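Local atomic coordinates of denovo NTF2 (Synthetic construct, PDB entry 6W40), a protein that has no assigned biological function but is designed de novo with an NTF2-like fold, probably as a scaffold for pockets of varied shape. Residues Glu4-His7 with Leu8-Met12; Gln38-Gly42 with Asp43-His47. All coordinates share one frame; numbering follows the deposited sequence.

Contact 1. Residues Glu4-His7 with Leu8-Met12; sequences EEKH and LRDMM
The backbone N of Leu8 donates to the backbone O of Glu4 at 2.8 Å, with an angle of 163° at the hydrogen. Arg9 to Glu5, Asp10 to Lys6 and Met11 to His7 repeat this four-residue step. Side chains three and four residues apart also meet along the helix surface. Glu4 runs out extended, and its OE1 passes 3.4 Å from the Leu8 methyl CD1. The Glu4 carboxylate has its polar partners on the second subunit, a salt bridge to Lys76 and a hydrogen bond from the backbone N of Ile75.

Arg9 folds back along the helix. Its CG sits beside the backbone N (chi1 -80°), and bends at chi2 and chi3 bring one face of the guanidinium over Lys6 CA, offset toward the rim. Lys6 CA is 3.5 Å from Arg9 CZ. NH2 of Arg9 meets the Lys6 methylene CD at 3.3 Å, and NH1 of Arg9 meets Glu5 CG at the same distance. Glu5 crosses Arg9 at about a right angle, its OE1 3.2 Å from Arg9 CD. The charged atoms Glu5 OE1 and Arg9 NH1 stay 4.3 Å apart, too far for a salt bridge. With an alanine in place of Arg9, Glu5 would probably lose its nearby positive charge, and Lys6 the flat group lying against its chain.

Lys6 bends at chi2 and chi4 toward Asp10. The model suggests a salt bridge there, but its atoms are too close, so its geometry is doubtful. His7 and Met11 pack on Glu13 of the second subunit, and Leu8 packs on His73 of that subunit. The pattern is i to i+4 alpha-helical hydrogen bonding with i, i+3 and i, i+4 side-chain contacts, in helix 2-18 of the NTF2-like fold, which packs here against the second subunit.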
loop_
_atom_site.group_PDB
_atom_site.type_symbol
_atom_site.label_atom_id
_atom_site.label_comp_id
_atom_site.label_asym_id
_atom_site.label_seq_id
_atom_site.Cartn_x
_atom_site.Cartn_y
_atom_site.Cartn_z
ATOM N N GLU A 4 -14.323 -2.446 -11.697
ATOM C CA GLU A 4 -14.003 -2.793 -10.315
ATOM C C GLU A 4 -12.883 -3.821 -10.252
ATOM O O GLU A 4 -12.032 -3.766 -9.358
ATOM C CB GLU A 4 -15.245 -3.314 -9.593
ATOM C CG GLU A 4 -15.155 -3.185 -8.078
ATOM C CD GLU A 4 -16.094 -4.126 -7.347
ATOM O OE1 GLU A 4 -15.597 -5.007 -6.613
ATOM O OE2 GLU A 4 -17.325 -3.988 -7.507
ATOM N N GLU A 5 -12.869 -4.769 -11.193
ATOM C CA GLU A 5 -11.788 -5.748 -11.249
ATOM C C GLU A 5 -10.436 -5.059 -11.394
ATOM O O GLU A 5 -9.478 -5.387 -10.686
ATOM C CB GLU A 5 -12.025 -6.720 -12.404
ATOM C CG GLU A 5 -10.897 -7.714 -12.626
ATOM C CD GLU A 5 -10.678 -8.619 -11.430
ATOM O OE1 GLU A 5 -9.543 -9.108 -11.253
ATOM O OE2 GLU A 5 -11.641 -8.838 -10.664
ATOM N N LYS A 6 -10.348 -4.091 -12.309
ATOM C CA LYS A 6 -9.115 -3.328 -12.475
ATOM C C LYS A 6 -8.728 -2.619 -11.184
ATOM O O LYS A 6 -7.542 -2.543 -10.838
ATOM C CB LYS A 6 -9.280 -2.326 -13.620
ATOM C CG LYS A 6 -8.220 -1.240 -13.677
ATOM C CD LYS A 6 -6.835 -1.812 -13.912
ATOM C CE LYS A 6 -5.802 -0.707 -13.961
ATOM N NZ LYS A 6 -5.949 0.228 -12.812
ATOM N N HIS A 7 -9.717 -2.109 -10.447
ATOM C CA HIS A 7 -9.417 -1.403 -9.207
ATOM C C HIS A 7 -8.975 -2.366 -8.114
ATOM O O HIS A 7 -8.084 -2.042 -7.318
ATOM C CB HIS A 7 -10.632 -0.598 -8.756
ATOM C CG HIS A 7 -10.278 0.720 -8.148
ATOM N ND1 HIS A 7 -9.464 1.633 -8.783
ATOM C CD2 HIS A 7 -10.619 1.279 -6.963
ATOM C CE1 HIS A 7 -9.321 2.700 -8.017
ATOM N NE2 HIS A 7 -10.013 2.511 -6.908
ATOM N N LEU A 8 -9.591 -3.549 -8.052
ATOM C CA LEU A 8 -9.132 -4.576 -7.122
ATOM C C LEU A 8 -7.685 -4.956 -7.401
ATOM O O LEU A 8 -6.907 -5.202 -6.470
ATOM C CB LEU A 8 -10.027 -5.811 -7.216
ATOM C CG LEU A 8 -11.207 -5.962 -6.256
ATOM C CD1 LEU A 8 -12.182 -4.807 -6.381
ATOM C CD2 LEU A 8 -11.904 -7.281 -6.525
ATOM N N ARG A 9 -7.310 -5.013 -8.679
ATOM C CA ARG A 9 -5.938 -5.351 -9.036
ATOM C C ARG A 9 -4.972 -4.245 -8.629
ATOM O O ARG A 9 -3.885 -4.525 -8.115
ATOM C CB ARG A 9 -5.847 -5.633 -10.535
ATOM C CG ARG A 9 -6.308 -7.031 -10.925
ATOM C CD ARG A 9 -7.252 -7.012 -12.119
ATOM N NE ARG A 9 -6.923 -5.968 -13.085
ATOM C CZ ARG A 9 -7.518 -5.832 -14.265
ATOM N NH1 ARG A 9 -8.471 -6.680 -14.629
ATOM N NH2 ARG A 9 -7.160 -4.852 -15.083
ATOM N N ASP A 10 -5.358 -2.983 -8.843
ATOM C CA ASP A 10 -4.502 -1.866 -8.453
ATOM C C ASP A 10 -4.190 -1.904 -6.961
ATOM O O ASP A 10 -3.030 -1.771 -6.555
ATOM C CB ASP A 10 -5.167 -0.540 -8.830
ATOM C CG ASP A 10 -4.497 0.136 -10.014
ATOM O OD1 ASP A 10 -3.261 0.018 -10.149
ATOM O OD2 ASP A 10 -5.204 0.791 -10.807
ATOM N N MET A 11 -5.217 -2.099 -6.128
ATOM C CA MET A 11 -5.014 -2.132 -4.682
ATOM C C MET A 11 -4.079 -3.264 -4.273
ATOM O O MET A 11 -3.213 -3.081 -3.411
ATOM C CB MET A 11 -6.356 -2.266 -3.964
ATOM C CG MET A 11 -7.144 -0.975 -3.867
ATOM S SD MET A 11 -6.376 0.208 -2.743
ATOM C CE MET A 11 -6.406 -0.717 -1.208
ATOM N N MET A 12 -4.241 -4.444 -4.878
ATOM C CA MET A 12 -3.361 -5.562 -4.558
ATOM C C MET A 12 -1.915 -5.268 -4.937
ATOM O O MET A 12 -0.989 -5.776 -4.294
ATOM C CB MET A 12 -3.847 -6.836 -5.250
ATOM C CG MET A 12 -4.974 -7.546 -4.516
ATOM S SD MET A 12 -5.569 -9.021 -5.366
ATOM C CE MET A 12 -4.039 -9.924 -5.601
#

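Contact 2. Residues Gln38-Gly42 with Asp43-His47; sequences QVDVG and DKHIH
His45 ND1 donates to Asp40 OD1 at 2.5 Å in a nearly straight bond, 171° at the hydrogen. The acceptor lies in the plane of the imidazole but is met from above the carboxylate plane. The two flat groups are 72° apart. Both residues carry CG beside the backbone N, which brings the ring of His45 across to the acid. NE2 of His45 donates a weak bond to a water, which in turn donates to Gly42 O.

Gln38 takes the crowded position, CG between the backbone N and the carbonyl carbon (chi1 46°), and then runs extended beside His47. Its CB lies over one face of the His47 ring, a CH-pi contact, and its NE2 comes 3.5 Å from His47 CE1. On the other face of the hairpin, Val39 CB and Ile46 CB pack at 4.3 Å. A type II' turn from Val41 to Lys44 reverses the chain, with Gly42 at positive phi.

Asp40 OD2 makes a salt bridge to Arg116. Backbone hydrogen bonds join Gln38 and Asp40 to Val115, Ile117 and Ile119, so strand 35-41 lies between strand 44-49 and the parallel strand 111-119, while helix 51-65 meets Val39 through Leu61 and Ile46 through Glu57.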
loop_
_atom_site.group_PDB
_atom_site.type_symbol
_atom_site.label_atom_id
_atom_site.label_comp_id
_atom_site.label_asym_id
_atom_site.label_seq_id
_atom_site.Cartn_x
_atom_site.Cartn_y
_atom_site.Cartn_z
ATOM N N GLN A 38 12.214 2.182 -16.674
ATOM C CA GLN A 38 13.173 3.251 -16.913
ATOM C C GLN A 38 13.579 3.871 -15.585
ATOM O O GLN A 38 12.720 4.234 -14.774
ATOM C CB GLN A 38 12.615 4.318 -17.863
ATOM C CG GLN A 38 11.201 4.779 -17.575
ATOM C CD GLN A 38 10.764 5.884 -18.517
ATOM O OE1 GLN A 38 9.646 5.871 -19.035
ATOM N NE2 GLN A 38 11.647 6.850 -18.746
ATOM N N VAL A 39 14.887 3.976 -15.367
ATOM C CA VAL A 39 15.454 4.530 -14.145
ATOM C C VAL A 39 16.102 5.863 -14.483
ATOM O O VAL A 39 16.834 5.972 -15.474
ATOM C CB VAL A 39 16.479 3.572 -13.512
ATOM C CG1 VAL A 39 16.727 3.946 -12.059
ATOM C CG2 VAL A 39 16.011 2.134 -13.632
ATOM N N ASP A 40 15.834 6.873 -13.664
ATOM C CA ASP A 40 16.425 8.200 -13.818
ATOM C C ASP A 40 17.279 8.470 -12.585
ATOM O O ASP A 40 16.759 8.859 -11.534
ATOM C CB ASP A 40 15.351 9.266 -13.998
ATOM C CG ASP A 40 14.658 9.169 -15.340
ATOM O OD1 ASP A 40 15.352 8.928 -16.349
ATOM O OD2 ASP A 40 13.420 9.328 -15.386
ATOM N N VAL A 41 18.582 8.257 -12.710
ATOM C CA VAL A 41 19.532 8.520 -11.631
ATOM C C VAL A 41 20.437 9.645 -12.116
ATOM O O VAL A 41 21.457 9.411 -12.771
ATOM C CB VAL A 41 20.340 7.281 -11.240
ATOM C CG1 VAL A 41 21.288 7.618 -10.099
ATOM C CG2 VAL A 41 19.410 6.154 -10.841
ATOM N N GLY A 42 20.071 10.876 -11.793
ATOM C CA GLY A 42 20.866 12.011 -12.222
ATOM C C GLY A 42 20.790 12.173 -13.725
ATOM O O GLY A 42 19.703 12.298 -14.307
ATOM N N ASP A 43 21.950 12.162 -14.378
ATOM C CA ASP A 43 22.029 12.269 -15.828
ATOM C C ASP A 43 22.128 10.916 -16.514
ATOM O O ASP A 43 22.186 10.863 -17.747
ATOM C CB ASP A 43 23.222 13.143 -16.227
ATOM C CG ASP A 43 23.173 14.518 -15.594
ATOM O OD1 ASP A 43 22.068 14.960 -15.214
ATOM O OD2 ASP A 43 24.241 15.154 -15.473
ATOM N N LYS A 44 22.157 9.826 -15.751
ATOM C CA LYS A 44 22.129 8.481 -16.306
ATOM C C LYS A 44 20.681 8.023 -16.424
ATOM O O LYS A 44 19.911 8.129 -15.463
ATOM C CB LYS A 44 22.925 7.519 -15.424
ATOM C CG LYS A 44 23.004 6.093 -15.945
ATOM C CD LYS A 44 24.111 5.936 -16.976
ATOM C CE LYS A 44 24.319 4.473 -17.330
ATOM N NZ LYS A 44 25.471 4.279 -18.251
ATOM N N HIS A 45 20.311 7.522 -17.599
ATOM C CA HIS A 45 18.943 7.103 -17.872
ATOM C C HIS A 45 18.965 5.702 -18.462
ATOM O O HIS A 45 19.505 5.493 -19.553
ATOM C CB HIS A 45 18.246 8.091 -18.812
ATOM C CG HIS A 45 18.283 9.506 -18.324
ATOM N ND1 HIS A 45 17.358 10.013 -17.434
ATOM C CD2 HIS A 45 19.143 10.518 -18.588
ATOM C CE1 HIS A 45 17.644 11.276 -17.177
ATOM N NE2 HIS A 45 18.722 11.609 -17.865
ATOM N N ILE A 46 18.381 4.751 -17.740
ATOM C CA ILE A 46 18.388 3.340 -18.107
ATOM C C ILE A 46 17.002 2.962 -18.610
ATOM O O ILE A 46 15.993 3.453 -18.096
ATOM C CB ILE A 46 18.806 2.462 -16.910
ATOM C CG1 ILE A 46 20.175 2.899 -16.386
ATOM C CG2 ILE A 46 18.835 0.995 -17.293
ATOM C CD1 ILE A 46 20.676 2.076 -15.221
ATOM N N HIS A 47 16.955 2.099 -19.624
ATOM C CA HIS A 47 15.697 1.610 -20.184
ATOM C C HIS A 47 15.811 0.111 -20.408
ATOM O O HIS A 47 16.716 -0.342 -21.115
ATOM C CB HIS A 47 15.356 2.320 -21.500
ATOM C CG HIS A 47 15.003 3.765 -21.337
ATOM N ND1 HIS A 47 13.702 4.222 -21.365
ATOM C CD2 HIS A 47 15.781 4.857 -21.146
ATOM C CE1 HIS A 47 13.694 5.532 -21.197
ATOM N NE2 HIS A 47 14.942 5.943 -21.062
HETATM O O HOH W 1 18.552 14.284 -16.432
#

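In the fold
Contact 1 comes first along the chain and closes before contact 2 opens. The first is within the N-terminal helix 2-18. The second is the hairpin of strands 35-41 and 44-49, part of the mixed sheet. Their centres are 29 Å apart, on opposite sides of the chain's centre, and their nearest atoms are about 17 Å apart, so they do not touch. They also differ in their surroundings. Contact 1 faces the second subunit, whereas no other chain of the assembly touches contact 2. The helix thus carries part of the dimer contact, while the hairpin extends the sheet on the far side by pairing strand 44-49 to strand 35-41.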